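Local coordinates for host-nuclease inhibitor protein Gam, putative (Desulfovibrio vulgaris, PDB 2P2U) that probably binds double-stranded DNA, like the phage Mu Gam protein, which shields DNA ends from host nucleases, at residues A[23-26]-A[27-31]; A[137-141]-A[142-146]. All blocks are in the same frame, centred on the assembly; numbering follows the deposited sequence.

Contact 1: residues A[23-26]-A[27-31]; sequences AEIA and TIDRK
Two successive turns of the long helix 15-74 meet where Ala-23 to Ala-26 are followed by Thr-27 to Lys-31, and the backbone here illustrates an irregular helical turn, in which i+3 and i+4 amides share one carbonyl oxygen. The amide of Ala-26 makes no bond to the turn before it. Two residues earlier, the carbonyl oxygen of Glu-24 accepts from two amides. Ile-28 N lies 2.9 Å from Glu-24 O, almost in line with the carbonyl, the usual i+4 partner of an alpha helix; Thr-27 N reaches Glu-24 O at 2.6 Å from above the carbonyl plane, along a more bent N-H...O path of 131°. The next bond returns to the regular pattern, with Asp-29 N 2.9 Å from Ile-25 O and an N-H...O angle of 171°.

On the partly exposed flank, chi1 of -84° puts OG1 of Thr-27 beside the backbone N, with CG2 anti to it, and OG1 faces Ala-23 O for a weak hydrogen bond of 3.3 Å. Arg-30 bends at chi3 and folds its guanidinium back over the preceding turn. Ala-26 O sits 3.2 Å above the centre of that flat group, facing it rather than meeting an N-H head-on, while NH1 of Arg-30 makes a weak hydrogen bond to OG1 of Thr-27.

The flank toward the second subunit has buried isoleucines, flanked by partly exposed acids: Ile-25 and Ile-28 pack on Leu-64 and Leu-57 of that subunit, and Glu-24 and Asp-29 form salt bridges with its Arg-60 and Arg-61, respectively. Ile-161 of strand 149-161 covers Ala-26. Such a division, with isoleucines and paired charges toward the partner and Thr-27 and Arg-30 on a polar side, is typical of an amphipathic helix in a dimer interface.

Contact 2: residues A[137-141]-A[142-146]; sequences QGWPD and ERLEM
Trp-139 and Arg-143 form the close-packed part of this turn, the indole lying beneath a guanidinium that stacks on it with the planes only 26° apart. The overlap is offset: NH1 of Arg-143 stands over the rim of the indole, 3.5 Å from NE1 of Trp-139. CZ of Arg-143 is 4.2 Å from the centroid of the six-membered ring and 19° off its normal, a cation-pi geometry. A bend at chi3 of Arg-143 (74°) turns the guanidinium back over the ring, while its CB rests near CE3. Leu-144 also adjoins the indole, its CD2 3.7 Å from Trp-139 CE3. Leu-116 of the second subunit packs on the tryptophan, and Ile-121 of the same subunit on the arginine, so this corner extends into the dimer interface.

The backbone here is the N-terminus of helix 141-146, with Pro-140 at the N-cap position. Pro-140 O receives two weak bonds, from Arg-143 N and Leu-144 N, both at 3.3 Å; the latter is nearly straight. The following turn is closed by Glu-145 N, 3.0 Å from Asp-141 O. Arg-151, on strand 149-161, donates to Trp-139 O and tethers the approach to the helix.

Away from the indole the contact is looser and faces solvent. Glu-142 bends at chi2 and brings its carboxylate alongside the CB-CG edge of Pro-140, where OE1 touches CB. The carboxylates of Asp-141 and Glu-142, with OD1 and OE2 5.6 Å apart, probably repel each other mildly on this exposed side, though a long, weak ion pair from Asp-141 OD1 to Arg-151 NH2 would probably offset the like charge.

Contact 1 precedes contact 2 along the chain, their centres about 43 Å apart and their nearest atoms about 27 Å apart, without touching. Residues 23-31 lie near the beginning of the long helix 15-74, whereas residues 137-146 join the loop after helix 133-136 to the short helix 141-146. Strand 149-161 links the two regions: it begins close to contact 2, where Leu-149 touches Leu-144, and runs back until Ile-161 rests on Ile-25, Ala-26 and Asp-29. Both contacts also touch the second subunit, so this extended chain, with its radius of gyration of 32 Å, is engaged by its partner at well-separated places, consistent with an extended interface between the two subunits.

Contact 1: residues A[23-26]-A[27-31]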
loop_
_atom_site.group_PDB
_atom_site.type_symbol
_atom_site.label_atom_id
_atom_site.label_comp_id
_atom_site.label_asym_id
_atom_site.label_seq_id
_atom_site.Cartn_x
_atom_site.Cartn_y
_atom_site.Cartn_z
ATOM N N ALA A 23 25.474 23.443 10.475
ATOM C CA ALA A 23 25.110 23.420 11.903
ATOM C C ALA A 23 23.611 23.753 11.948
ATOM O O ALA A 23 22.830 23.068 12.640
ATOM C CB ALA A 23 25.896 24.394 12.667
ATOM N N GLU A 24 23.239 24.779 11.172
ATOM C CA GLU A 24 21.839 25.145 10.894
ATOM C C GLU A 24 20.992 23.981 10.315
ATOM O O GLU A 24 20.019 23.538 10.937
ATOM C CB GLU A 24 21.789 26.337 9.953
ATOM C CG GLU A 24 20.400 26.862 9.714
ATOM C CD GLU A 24 20.493 28.268 9.159
ATOM O OE1 GLU A 24 21.577 28.845 9.374
ATOM O OE2 GLU A 24 19.545 28.795 8.519
ATOM N N ILE A 25 21.392 23.481 9.150
ATOM C CA ILE A 25 20.798 22.269 8.613
ATOM C C ILE A 25 20.576 21.284 9.761
ATOM O O ILE A 25 19.441 20.906 9.997
ATOM C CB ILE A 25 21.641 21.637 7.446
ATOM C CG1 ILE A 25 21.389 22.369 6.114
ATOM C CG2 ILE A 25 21.415 20.169 7.332
ATOM C CD1 ILE A 25 22.586 22.403 5.162
ATOM N N ALA A 26 21.621 20.913 10.508
ATOM C CA ALA A 26 21.486 19.869 11.519
ATOM C C ALA A 26 20.605 20.323 12.650
ATOM O O ALA A 26 20.201 19.495 13.461
ATOM C CB ALA A 26 22.824 19.402 12.043
ATOM N N THR A 27 20.294 21.625 12.701
ATOM C CA THR A 27 19.326 22.175 13.684
ATOM C C THR A 27 17.818 21.992 13.253
ATOM O O THR A 27 16.966 21.575 14.067
ATOM C CB THR A 27 19.725 23.622 14.043
ATOM O OG1 THR A 27 20.705 23.543 15.070
ATOM C CG2 THR A 27 18.544 24.503 14.532
ATOM N N ILE A 28 17.549 22.327 11.980
ATOM C CA ILE A 28 16.352 21.982 11.236
ATOM C C ILE A 28 16.019 20.491 11.288
ATOM O O ILE A 28 14.899 20.146 11.610
ATOM C CB ILE A 28 16.466 22.375 9.735
ATOM C CG1 ILE A 28 17.094 23.747 9.553
ATOM C CG2 ILE A 28 15.088 22.345 9.060
ATOM C CD1 ILE A 28 16.294 24.901 10.146
ATOM N N ASP A 29 16.961 19.620 10.931
ATOM C CA ASP A 29 16.731 18.176 11.006
ATOM C C ASP A 29 16.258 17.797 12.410
ATOM O O ASP A 29 15.442 16.894 12.590
ATOM C CB ASP A 29 18.013 17.367 10.727
ATOM C CG ASP A 29 18.228 17.066 9.251
ATOM O OD1 ASP A 29 17.854 17.868 8.370
ATOM O OD2 ASP A 29 18.830 16.010 8.972
ATOM N N ARG A 30 16.807 18.483 13.403
ATOM C CA ARG A 30 16.531 18.137 14.784
ATOM C C ARG A 30 15.174 18.721 15.188
ATOM O O ARG A 30 14.452 18.090 15.924
ATOM C CB ARG A 30 17.649 18.659 15.679
ATOM C CG ARG A 30 18.247 17.645 16.628
ATOM C CD ARG A 30 19.304 18.314 17.578
ATOM N NE ARG A 30 20.665 18.229 17.047
ATOM C CZ ARG A 30 21.340 19.262 16.587
ATOM N NH1 ARG A 30 20.799 20.489 16.611
ATOM N NH2 ARG A 30 22.556 19.062 16.100
ATOM N N LYS A 31 14.861 19.918 14.693
ATOM C CA LYS A 31 13.569 20.565 14.842
ATOM C C LYS A 31 12.450 19.813 14.075
ATOM O O LYS A 31 11.620 19.134 14.700
ATOM C CB LYS A 31 13.665 22.017 14.382
ATOM C CG LYS A 31 13.088 23.045 15.397
ATOM C CD LYS A 31 14.140 23.534 16.496
ATOM C CE LYS A 31 14.327 25.127 16.551
ATOM N NZ LYS A 31 14.876 25.895 15.304
#

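Contact 2: residues A[137-141]-A[142-146]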
loop_
_atom_site.group_PDB
_atom_site.type_symbol
_atom_site.label_atom_id
_atom_site.label_comp_id
_atom_site.label_asym_id
_atom_site.label_seq_id
_atom_site.Cartn_x
_atom_site.Cartn_y
_atom_site.Cartn_z
ATOM N N GLN A 137 23.066 -5.819 -13.405
ATOM C CA GLN A 137 24.331 -5.361 -12.755
ATOM C C GLN A 137 25.637 -6.063 -13.100
ATOM O O GLN A 137 26.621 -5.400 -13.294
ATOM C CB GLN A 137 24.172 -5.283 -11.236
ATOM C CG GLN A 137 23.472 -3.992 -10.742
ATOM C CD GLN A 137 23.123 -4.034 -9.247
ATOM O OE1 GLN A 137 22.047 -3.569 -8.852
ATOM N NE2 GLN A 137 24.022 -4.605 -8.414
ATOM N N GLY A 138 25.669 -7.377 -13.213
ATOM C CA GLY A 138 26.936 -8.038 -13.599
ATOM C C GLY A 138 27.192 -8.193 -15.103
ATOM O O GLY A 138 28.162 -8.842 -15.513
ATOM N N TRP A 139 26.337 -7.593 -15.931
ATOM C CA TRP A 139 26.582 -7.485 -17.406
ATOM C C TRP A 139 27.535 -6.372 -17.822
ATOM O O TRP A 139 27.479 -5.285 -17.273
ATOM C CB TRP A 139 25.258 -7.261 -18.172
ATOM C CG TRP A 139 24.378 -8.487 -18.202
ATOM C CD1 TRP A 139 24.508 -9.603 -17.425
ATOM C CD2 TRP A 139 23.227 -8.699 -19.024
ATOM N NE1 TRP A 139 23.528 -10.486 -17.716
ATOM C CE2 TRP A 139 22.717 -9.965 -18.693
ATOM C CE3 TRP A 139 22.578 -7.937 -20.020
ATOM C CZ2 TRP A 139 21.571 -10.511 -19.313
ATOM C CZ3 TRP A 139 21.442 -8.480 -20.648
ATOM C CH2 TRP A 139 20.956 -9.756 -20.281
ATOM N N PRO A 140 28.345 -6.622 -18.852
ATOM C CA PRO A 140 29.055 -5.559 -19.580
ATOM C C PRO A 140 28.119 -4.565 -20.269
ATOM O O PRO A 140 27.003 -4.871 -20.535
ATOM C CB PRO A 140 29.828 -6.319 -20.663
ATOM C CG PRO A 140 29.225 -7.677 -20.732
ATOM C CD PRO A 140 28.614 -7.966 -19.401
ATOM N N ASP A 141 28.602 -3.384 -20.593
ATOM C CA ASP A 141 27.818 -2.345 -21.280
ATOM C C ASP A 141 27.157 -2.704 -22.625
ATOM O O ASP A 141 26.096 -2.125 -22.992
ATOM C CB ASP A 141 28.719 -1.155 -21.496
ATOM C CG ASP A 141 28.782 -0.319 -20.311
ATOM O OD1 ASP A 141 29.413 -0.727 -19.316
ATOM O OD2 ASP A 141 28.138 0.744 -20.332
ATOM N N GLU A 142 27.828 -3.595 -23.365
ATOM C CA GLU A 142 27.374 -4.075 -24.650
ATOM C C GLU A 142 26.206 -5.027 -24.534
ATOM O O GLU A 142 25.339 -4.980 -25.417
ATOM C CB GLU A 142 28.454 -4.818 -25.429
ATOM C CG GLU A 142 29.773 -4.352 -25.228
ATOM C CD GLU A 142 30.440 -5.033 -24.024
ATOM O OE1 GLU A 142 30.263 -6.285 -23.844
ATOM O OE2 GLU A 142 31.138 -4.270 -23.278
ATOM N N ARG A 143 26.213 -5.936 -23.567
ATOM C CA ARG A 143 25.090 -6.823 -23.378
ATOM C C ARG A 143 23.878 -6.012 -22.946
ATOM O O ARG A 143 22.766 -6.194 -23.432
ATOM C CB ARG A 143 25.422 -7.930 -22.406
ATOM C CG ARG A 143 26.348 -8.946 -23.078
ATOM C CD ARG A 143 26.465 -10.232 -22.283
ATOM N NE ARG A 143 25.243 -11.016 -22.411
ATOM C CZ ARG A 143 24.751 -11.851 -21.494
ATOM N NH1 ARG A 143 25.349 -12.001 -20.321
ATOM N NH2 ARG A 143 23.631 -12.538 -21.745
ATOM N N LEU A 144 24.102 -5.029 -22.106
ATOM C CA LEU A 144 23.043 -4.166 -21.768
ATOM C C LEU A 144 22.519 -3.476 -23.004
ATOM O O LEU A 144 21.312 -3.332 -23.126
ATOM C CB LEU A 144 23.487 -3.158 -20.724
ATOM C CG LEU A 144 23.985 -3.757 -19.434
ATOM C CD1 LEU A 144 24.520 -2.587 -18.602
ATOM C CD2 LEU A 144 22.841 -4.515 -18.699
ATOM N N GLU A 145 23.391 -3.018 -23.900
ATOM C CA GLU A 145 22.965 -2.199 -25.033
ATOM C C GLU A 145 22.015 -3.037 -25.921
ATOM O O GLU A 145 21.036 -2.512 -26.473
ATOM C CB GLU A 145 24.169 -1.598 -25.808
ATOM C CG GLU A 145 23.885 -0.889 -27.196
ATOM C CD GLU A 145 23.858 -1.963 -28.427
ATOM O OE1 GLU A 145 24.797 -2.886 -28.496
ATOM O OE2 GLU A 145 22.904 -1.887 -29.288
HETATM N N MSE A 146 22.253 -4.333 -26.002
HETATM C CA MSE A 146 21.458 -5.157 -26.894
HETATM C C MSE A 146 20.042 -5.355 -26.390
HETATM O O MSE A 146 19.111 -5.434 -27.209
HETATM C CB MSE A 146 22.113 -6.495 -27.179
HETATM C CG MSE A 146 23.295 -6.367 -28.076
HETATM SE SE MSE A 146 23.985 -8.058 -28.705
HETATM C CE MSE A 146 24.913 -8.852 -27.221
#